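Local structure of 4-alpha-glucanotransferase (Aquifex aeolicus, 1TZ7) at residues M229-S232 with Y233-D237; E466-M469 with N470-R474. The protein is an amylomaltase of the 4-alpha-glucanotransferase family, a single chain built around an eight-stranded parallel beta/alpha barrel. All coordinates share one frame; numbering follows the deposited sequence.

Contact 1 of 2, residues M229-S232 with Y233-D237; sequences MYPS and YSSAD
Ser235 reaches back to Ser232 and closes the turn that leads into a short helix. From its CB, which lies 3.3 Å from Ser232 O, the OG is set between the backbone N and the carbonyl carbon (chi1 70°), and this turns the hydroxyl toward the preceding residues. The OG then donates a hydrogen bond to Ser232 O at 2.8 Å. It arrives in the carbonyl plane at a C=O...donor angle of 159°, close to the line of the C=O bond. The same OG also meets Pro231 CB at 3.7 Å, and Asp237 OD1 touches that proline carbon as well, 4.0 Å away. Serine suits this place because Ser235 is also the N-cap: one small hydroxyl can grip the turn and cap a backbone N of the helix. The chain between bends tightly, with Ser234 at the centre of an inverse gamma turn. Ser232 OG hydrogen-bonds to Ser80 O, and Asp237 OD1 accepts from Leu83 N, which ties both ends of the turn to one neighbouring loop. The turn lies between strand 222-227 of the parallel sheet and helix 236-240, running into the start of that helix, while Tyr233 packs against Pro274 at the end of strand 269-274.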
ATOM      1  N   MET A 229      -2.431   4.437   7.555  1.00 27.23           N
ATOM      2  CA  MET A 229      -2.592   5.435   8.606  1.00 26.93           C
ATOM      3  C   MET A 229      -1.684   5.098   9.781  1.00 30.68           C
ATOM      4  O   MET A 229      -0.997   5.966  10.313  1.00 29.62           O
ATOM      5  CB  MET A 229      -4.043   5.484   9.070  1.00 27.94           C
ATOM      6  CG  MET A 229      -4.286   6.325  10.341  1.00 33.81           C
ATOM      7  SD  MET A 229      -3.769   8.061  10.187  1.00 38.99           S
ATOM      8  CE  MET A 229      -5.024   8.691   9.090  1.00 40.29           C
ATOM      9  N   TYR A 230      -1.687   3.822  10.161  1.00 26.50           N
ATOM     10  CA  TYR A 230      -1.120   3.363  11.432  1.00 31.12           C
ATOM     11  C   TYR A 230      -0.071   2.280  11.173  1.00 29.94           C
ATOM     12  O   TYR A 230      -0.211   1.486  10.245  1.00 30.82           O
ATOM     13  CB  TYR A 230      -2.215   2.744  12.303  1.00 26.34           C
ATOM     14  CG  TYR A 230      -3.234   3.714  12.867  1.00 29.34           C
ATOM     15  CD1 TYR A 230      -4.590   3.579  12.566  1.00 28.69           C
ATOM     16  CD2 TYR A 230      -2.852   4.737  13.721  1.00 26.35           C
ATOM     17  CE1 TYR A 230      -5.531   4.451  13.089  1.00 35.00           C
ATOM     18  CE2 TYR A 230      -3.785   5.614  14.249  1.00 38.62           C
ATOM     19  CZ  TYR A 230      -5.125   5.463  13.931  1.00 30.21           C
ATOM     20  OH  TYR A 230      -6.052   6.328  14.453  1.00 31.02           O
ATOM     21  N   PRO A 231       0.960   2.223  12.015  1.00 29.74           N
ATOM     22  CA  PRO A 231       1.814   1.038  12.098  1.00 29.34           C
ATOM     23  C   PRO A 231       1.151  -0.027  12.942  1.00 24.85           C
ATOM     24  O   PRO A 231       0.189   0.278  13.653  1.00 31.94           O
ATOM     25  CB  PRO A 231       3.063   1.564  12.800  1.00 28.68           C
ATOM     26  CG  PRO A 231       2.558   2.643  13.691  1.00 33.49           C
ATOM     27  CD  PRO A 231       1.374   3.267  12.967  1.00 30.41           C
ATOM     28  N   SER A 232       1.649  -1.252  12.880  1.00 25.51           N
ATOM     29  CA  SER A 232       1.247  -2.276  13.840  1.00 34.97           C
ATOM     30  C   SER A 232       1.930  -2.012  15.183  1.00 32.43           C
ATOM     31  O   SER A 232       2.978  -1.369  15.238  1.00 28.87           O
ATOM     32  CB  SER A 232       1.609  -3.672  13.325  1.00 41.45           C
ATOM     33  OG  SER A 232       3.010  -3.829  13.208  1.00 55.45           O
ATOM     34  N   TYR A 233       1.331  -2.499  16.261  1.00 25.80           N
ATOM     35  CA  TYR A 233       1.934  -2.380  17.581  1.00 28.25           C
ATOM     36  C   TYR A 233       3.290  -3.068  17.599  1.00 32.89           C
ATOM     37  O   TYR A 233       4.233  -2.590  18.230  1.00 26.81           O
ATOM     38  CB  TYR A 233       1.029  -2.991  18.649  1.00 30.49           C
ATOM     39  CG  TYR A 233       1.619  -2.936  20.036  1.00 32.51           C
ATOM     40  CD1 TYR A 233       1.851  -4.098  20.762  1.00 33.17           C
ATOM     41  CD2 TYR A 233       1.956  -1.722  20.618  1.00 26.98           C
ATOM     42  CE1 TYR A 233       2.398  -4.050  22.034  1.00 27.09           C
ATOM     43  CE2 TYR A 233       2.502  -1.663  21.888  1.00 32.50           C
ATOM     44  CZ  TYR A 233       2.721  -2.828  22.591  1.00 35.44           C
ATOM     45  OH  TYR A 233       3.261  -2.770  23.844  1.00 29.21           O
ATOM     46  N   SER A 234       3.378  -4.198  16.897  1.00 30.64           N
ATOM     47  CA  SER A 234       4.629  -4.938  16.761  1.00 37.60           C
ATOM     48  C   SER A 234       5.439  -4.409  15.581  1.00 43.58           C
ATOM     49  O   SER A 234       5.550  -5.070  14.535  1.00 46.94           O
ATOM     50  CB  SER A 234       4.340  -6.425  16.560  1.00 33.75           C
ATOM     51  OG  SER A 234       3.612  -6.953  17.657  1.00 48.77           O
ATOM     52  N   SER A 235       5.999  -3.218  15.747  1.00 33.27           N
ATOM     53  CA  SER A 235       6.799  -2.592  14.696  1.00 30.60           C
ATOM     54  C   SER A 235       7.979  -1.821  15.283  1.00 19.60           C
ATOM     55  O   SER A 235       7.951  -1.400  16.443  1.00 23.12           O
ATOM     56  CB  SER A 235       5.929  -1.656  13.841  1.00 37.28           C
ATOM     57  OG  SER A 235       5.542  -0.501  14.563  1.00 28.14           O
ATOM     58  N   ALA A 236       9.017  -1.650  14.475  1.00 28.36           N
ATOM     59  CA  ALA A 236      10.145  -0.804  14.835  1.00 31.39           C
ATOM     60  C   ALA A 236       9.697   0.640  15.086  1.00 28.31           C
ATOM     61  O   ALA A 236      10.332   1.364  15.823  1.00 21.17           O
ATOM     62  CB  ALA A 236      11.194  -0.842  13.742  1.00 25.77           C
ATOM     63  N   ASP A 237       8.591   1.038  14.460  1.00 25.83           N
ATOM     64  CA  ASP A 237       8.126   2.430  14.523  1.00 25.83           C
ATOM     65  C   ASP A 237       7.594   2.793  15.906  1.00 26.05           C
ATOM     66  O   ASP A 237       7.905   3.851  16.434  1.00 19.36           O
ATOM     67  CB  ASP A 237       7.047   2.673  13.480  1.00 23.59           C
ATOM     68  CG  ASP A 237       7.492   2.294  12.089  1.00 36.73           C
ATOM     69  OD1 ASP A 237       6.884   1.376  11.498  1.00 28.85           O
ATOM     70  OD2 ASP A 237       8.445   2.849  11.507  1.00 28.27           O
TER

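Contact 2 of 2, residues E466-M469 with N470-R474; sequences EARM and NYPGR
The flat guanidinium of Arg468 lies on one face of the Tyr471 ring, and Arg474 takes the opposite face, so the tyrosine is sandwiched between two arginines. On the first face the planes are only 17° apart, with the centres separated by 3.9 Å. Arg468 NH1 sits toward the rim of the ring, 3.4 Å from Tyr471 CE2, and Arg468 CZ stands 19° off the ring normal, a cation-pi arrangement. On the second face Arg474 NE rides over the ring centre. A tyrosine suits this middle place because its broad pi surface can offer a face to each cation.

Near the edge of the Arg468 guanidinium comes Asn470 O, which accepts a hydrogen bond from Arg468 NE at 2.9 Å. This bond is bent, with an N-H...acceptor angle of 146°, and the donor stands above the carbonyl plane. The arginine chain is extended from CG to NE, and CG is anti to the backbone N, which carries the group over the Tyr471 ring. Pro472 CD approaches Arg468 NH2 obliquely at 3.5 Å. The bond to Asn470 O, the stack and a further bond from Arg468 NH2 to Asp405 O together probably limit rotation of the guanidinium.

Asn470 ND2 reaches the same neighbour, donating to Asp405 OD1. Tyr471 N is held by Asn478 OD1, and Met469 pairs through its backbone with Trp479. This stretch belongs to the long loop between helix 457-460 and helix 491-500, beyond barrel strand 452-456, packed against the loop that follows strand 397-400.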
ATOM      1  N   GLU A 466     -13.272 -14.720  -7.695  1.00 27.09           N
ATOM      2  CA  GLU A 466     -12.107 -15.557  -7.404  1.00 28.36           C
ATOM      3  C   GLU A 466     -10.794 -14.746  -7.409  1.00 30.73           C
ATOM      4  O   GLU A 466      -9.813 -15.146  -6.789  1.00 28.08           O
ATOM      5  CB  GLU A 466     -12.022 -16.732  -8.409  1.00 33.60           C
ATOM      6  CG  GLU A 466     -11.331 -16.398  -9.742  1.00 35.02           C
ATOM      7  CD  GLU A 466     -12.249 -15.691 -10.737  1.00 49.51           C
ATOM      8  OE1 GLU A 466     -11.810 -15.451 -11.882  1.00 52.84           O
ATOM      9  OE2 GLU A 466     -13.401 -15.378 -10.377  1.00 29.30           O
ATOM     10  N   ALA A 467     -10.796 -13.608  -8.108  1.00 25.34           N
ATOM     11  CA  ALA A 467      -9.589 -12.781  -8.247  1.00 25.24           C
ATOM     12  C   ALA A 467      -9.594 -11.585  -7.279  1.00 29.75           C
ATOM     13  O   ALA A 467      -8.800 -10.662  -7.423  1.00 30.25           O
ATOM     14  CB  ALA A 467      -9.453 -12.293  -9.682  1.00 29.29           C
ATOM     15  N   ARG A 468     -10.488 -11.614  -6.298  1.00 30.71           N
ATOM     16  CA  ARG A 468     -10.543 -10.563  -5.285  1.00 29.72           C
ATOM     17  C   ARG A 468      -9.247 -10.544  -4.459  1.00 25.54           C
ATOM     18  O   ARG A 468      -8.809 -11.573  -3.951  1.00 26.52           O
ATOM     19  CB  ARG A 468     -11.741 -10.779  -4.363  1.00 32.40           C
ATOM     20  CG  ARG A 468     -11.984  -9.642  -3.398  1.00 35.34           C
ATOM     21  CD  ARG A 468     -13.302  -9.753  -2.622  1.00 31.13           C
ATOM     22  NE  ARG A 468     -13.466  -8.644  -1.690  1.00 32.73           N
ATOM     23  CZ  ARG A 468     -14.591  -8.359  -1.053  1.00 32.53           C
ATOM     24  NH1 ARG A 468     -15.673  -9.102  -1.238  1.00 32.01           N
ATOM     25  NH2 ARG A 468     -14.637  -7.325  -0.226  1.00 29.55           N
ATOM     26  N   MET A 469      -8.648  -9.374  -4.334  1.00 25.30           N
ATOM     27  CA  MET A 469      -7.382  -9.238  -3.634  1.00 29.54           C
ATOM     28  C   MET A 469      -7.584  -9.356  -2.122  1.00 28.48           C
ATOM     29  O   MET A 469      -6.926 -10.156  -1.467  1.00 34.18           O
ATOM     30  CB  MET A 469      -6.724  -7.894  -3.977  1.00 28.67           C
ATOM     31  CG  MET A 469      -5.272  -7.781  -3.535  1.00 32.22           C
ATOM     32  SD  MET A 469      -4.197  -9.064  -4.263  1.00 31.74           S
ATOM     33  CE  MET A 469      -2.595  -8.221  -4.203  1.00 33.05           C
ATOM     34  N   ASN A 470      -8.503  -8.562  -1.574  1.00 30.35           N
ATOM     35  CA  ASN A 470      -8.741  -8.552  -0.117  1.00 29.90           C
ATOM     36  C   ASN A 470     -10.217  -8.467   0.247  1.00 31.53           C
ATOM     37  O   ASN A 470     -10.994  -7.758  -0.401  1.00 29.02           O
ATOM     38  CB  ASN A 470      -7.984  -7.394   0.544  1.00 29.81           C
ATOM     39  CG  ASN A 470      -8.216  -7.327   2.057  1.00 30.60           C
ATOM     40  OD1 ASN A 470      -7.965  -8.290   2.774  1.00 35.27           O
ATOM     41  ND2 ASN A 470      -8.696  -6.180   2.536  1.00 33.71           N
ATOM     42  N   TYR A 471     -10.585  -9.197   1.301  1.00 30.84           N
ATOM     43  CA  TYR A 471     -11.926  -9.166   1.865  1.00 37.50           C
ATOM     44  C   TYR A 471     -11.840  -8.603   3.295  1.00 33.38           C
ATOM     45  O   TYR A 471     -11.493  -9.323   4.224  1.00 34.74           O
ATOM     46  CB  TYR A 471     -12.502 -10.597   1.894  1.00 37.45           C
ATOM     47  CG  TYR A 471     -14.024 -10.679   1.922  1.00 38.49           C
ATOM     48  CD1 TYR A 471     -14.769  -9.959   2.861  1.00 48.26           C
ATOM     49  CD2 TYR A 471     -14.713 -11.491   1.019  1.00 46.96           C
ATOM     50  CE1 TYR A 471     -16.163 -10.039   2.892  1.00 58.94           C
ATOM     51  CE2 TYR A 471     -16.107 -11.579   1.042  1.00 53.87           C
ATOM     52  CZ  TYR A 471     -16.825 -10.851   1.980  1.00 55.70           C
ATOM     53  OH  TYR A 471     -18.201 -10.933   2.007  1.00 63.13           O
ATOM     54  N   PRO A 472     -12.143  -7.316   3.461  1.00 38.18           N
ATOM     55  CA  PRO A 472     -12.032  -6.665   4.774  1.00 44.54           C
ATOM     56  C   PRO A 472     -12.856  -7.377   5.841  1.00 50.06           C
ATOM     57  O   PRO A 472     -13.972  -7.827   5.560  1.00 44.64           O
ATOM     58  CB  PRO A 472     -12.586  -5.252   4.518  1.00 47.12           C
ATOM     59  CG  PRO A 472     -12.445  -5.040   3.066  1.00 41.56           C
ATOM     60  CD  PRO A 472     -12.609  -6.384   2.423  1.00 40.09           C
ATOM     61  N   GLY A 473     -12.308  -7.478   7.049  1.00 55.05           N
ATOM     62  CA  GLY A 473     -12.940  -8.231   8.116  1.00 58.21           C
ATOM     63  C   GLY A 473     -12.339  -9.618   8.267  1.00 59.35           C
ATOM     64  O   GLY A 473     -12.041 -10.053   9.381  1.00 63.75           O
ATOM     65  N   ARG A 474     -12.163 -10.314   7.142  1.00 54.93           N
ATOM     66  CA  ARG A 474     -11.556 -11.645   7.150  1.00 52.51           C
ATOM     67  C   ARG A 474     -10.037 -11.538   7.307  1.00 54.05           C
ATOM     68  O   ARG A 474      -9.387 -10.802   6.579  1.00 48.18           O
ATOM     69  CB  ARG A 474     -11.899 -12.397   5.862  1.00 37.56           C
ATOM     70  CG  ARG A 474     -13.383 -12.635   5.674  1.00 53.88           C
ATOM     71  CD  ARG A 474     -13.740 -13.398   4.414  1.00 56.77           C
ATOM     72  NE  ARG A 474     -15.190 -13.554   4.272  1.00 72.18           N
ATOM     73  CZ  ARG A 474     -15.786 -14.182   3.261  1.00 66.75           C
ATOM     74  NH1 ARG A 474     -15.063 -14.725   2.285  1.00 67.13           N
ATOM     75  NH2 ARG A 474     -17.110 -14.269   3.224  1.00 66.69           N
TER

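Overall arrangement
Contact 1 and contact 2 are separate local contacts whose centres are 22 Å apart; their nearest atoms come no closer than about 13 Å, so neither touches the other. Contact 1 runs from the loop after strand 222-227 into helix 236-240, whereas contact 2 lies in the loop after helix 457-460, which itself follows strand 452-456. In the strand order of the parallel barrel, 222-227 and 452-456 are separated by 60-62 and 23-27, so the two contacts follow strands that are not neighbours. Their centres lie about 14 and 15 Å from the centre of the chain.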